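Local coordinates for protein putative NAD dependent dehydrogenase (Micromonospora echinospora, PDB 6NOR) that binds NAD and probably acts as a dinucleotide-dependent oxidoreductase in the biosynthesis of gentamicin, at residues 173-178 with 253-258. Numbering follows the deposited sequence.
Sequences AFRTSG and WACPGG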
# COMPACT_ATOMS: atom_id res chain seq x y z
N ALA A 173 -5.63 -9.37 13.96
CA ALA A 173 -4.25 -9.77 14.15
C ALA A 173 -3.53 -8.74 15.00
O ALA A 173 -3.63 -7.55 14.75
CB ALA A 173 -3.56 -9.94 12.80
N PHE A 174 -2.83 -9.20 16.01
CA PHE A 174 -2.16 -8.24 16.89
C PHE A 174 -0.78 -8.77 17.26
O PHE A 174 -0.63 -9.79 17.92
CB PHE A 174 -3.06 -7.93 18.11
CG PHE A 174 -2.61 -6.74 18.94
CD1 PHE A 174 -1.47 -6.03 18.62
CD2 PHE A 174 -3.43 -6.22 19.90
CE1 PHE A 174 -1.09 -4.94 19.34
CE2 PHE A 174 -3.07 -5.10 20.63
CZ PHE A 174 -1.88 -4.46 20.35
N ARG A 175 0.24 -8.07 16.78
CA ARG A 175 1.61 -8.55 16.88
C ARG A 175 2.58 -7.50 17.36
O ARG A 175 2.56 -6.36 16.92
CB ARG A 175 2.07 -9.08 15.54
CG ARG A 175 1.35 -10.34 15.14
CD ARG A 175 1.48 -10.57 13.68
NE ARG A 175 0.74 -11.74 13.24
CZ ARG A 175 0.31 -11.88 11.99
NH1 ARG A 175 0.55 -10.92 11.12
NH2 ARG A 175 -0.35 -12.97 11.64
N THR A 176 3.42 -7.93 18.30
CA THR A 176 4.46 -7.11 18.88
C THR A 176 5.72 -7.92 19.02
O THR A 176 5.73 -9.12 18.80
CB THR A 176 4.07 -6.59 20.28
OG1 THR A 176 4.32 -7.63 21.24
CG2 THR A 176 2.63 -6.17 20.36
N SER A 177 6.79 -7.27 19.42
CA SER A 177 8.02 -7.96 19.81
C SER A 177 8.02 -8.28 21.31
O SER A 177 9.06 -8.57 21.87
CB SER A 177 9.23 -7.10 19.47
OG SER A 177 9.10 -5.84 20.12
N GLY A 178 6.87 -8.19 21.96
CA GLY A 178 6.77 -8.65 23.32
C GLY A 178 6.93 -7.56 24.35
O GLY A 178 7.34 -6.46 24.03
N TRP A 253 3.92 -12.34 20.49
CA TRP A 253 4.97 -11.55 21.13
C TRP A 253 6.30 -11.70 20.42
O TRP A 253 7.29 -11.13 20.84
CB TRP A 253 5.16 -11.98 22.57
CG TRP A 253 4.22 -11.42 23.59
CD1 TRP A 253 3.29 -10.42 23.42
CD2 TRP A 253 4.11 -11.84 24.93
NE1 TRP A 253 2.64 -10.18 24.60
CE2 TRP A 253 3.12 -11.05 25.55
CE3 TRP A 253 4.78 -12.80 25.70
CZ2 TRP A 253 2.78 -11.19 26.89
CZ3 TRP A 253 4.43 -12.95 27.03
CH2 TRP A 253 3.44 -12.15 27.61
N ALA A 254 6.35 -12.49 19.36
CA ALA A 254 7.64 -12.80 18.76
C ALA A 254 7.75 -12.26 17.35
O ALA A 254 8.50 -12.79 16.53
CB ALA A 254 7.87 -14.30 18.77
N CYS A 255 7.01 -11.19 17.08
CA CYS A 255 7.01 -10.59 15.76
C CYS A 255 7.88 -9.33 15.68
O CYS A 255 7.63 -8.35 16.37
CB CYS A 255 5.58 -10.27 15.35
SG CYS A 255 5.39 -9.68 13.66
N PRO A 256 8.90 -9.34 14.81
CA PRO A 256 9.83 -8.21 14.67
C PRO A 256 9.30 -7.09 13.75
O PRO A 256 8.30 -7.27 13.06
CB PRO A 256 11.06 -8.88 14.03
CG PRO A 256 10.46 -9.93 13.16
CD PRO A 256 9.15 -10.38 13.81
N GLY A 257 9.95 -5.94 13.76
CA GLY A 257 9.70 -4.93 12.75
C GLY A 257 8.72 -3.84 13.10
O GLY A 257 8.52 -2.90 12.33
N GLY A 258 8.10 -3.96 14.27
CA GLY A 258 7.11 -2.99 14.72
C GLY A 258 5.74 -3.61 14.96
O GLY A 258 5.34 -4.56 14.30
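The amide N of Cys255 donates to the carbonyl O of Thr176 at 3.0 Å, reaching it from 32° off the carbonyl plane; it is the one hydrogen bond between 173-178 and 253-258. Beside it, CB of Cys255 lies 3.7 Å from CB of Arg175, and with SG anti to the backbone N (chi1 -174°) the sulfur of Cys255 rests against the aliphatic part of Arg175, 4.0 Å from its CD. The arginine chain runs on extended to a salt bridge with Asp250 and another with Glu264 of a second subunit. Thr176 OG1 accepts from Gly178 N at 2.7 Å, closing an ST turn, and also lies 3.7 Å from CD1 of Trp253, the threonine side chain running alongside the indole in the same direction. A valine in place of Thr176 would probably leave the amide of Gly178 without its acceptor and the turn freer to shift against the indole. CA of Gly178 packs 3.8 Å from Trp253 CG, while the indole NE1 is held by Asp197. The contact thus joins the end of strand 167-175 to the loop between strands 246-252 and 260-267, the two strands that flank 167-175 in the mixed sheet of the C-terminal domain.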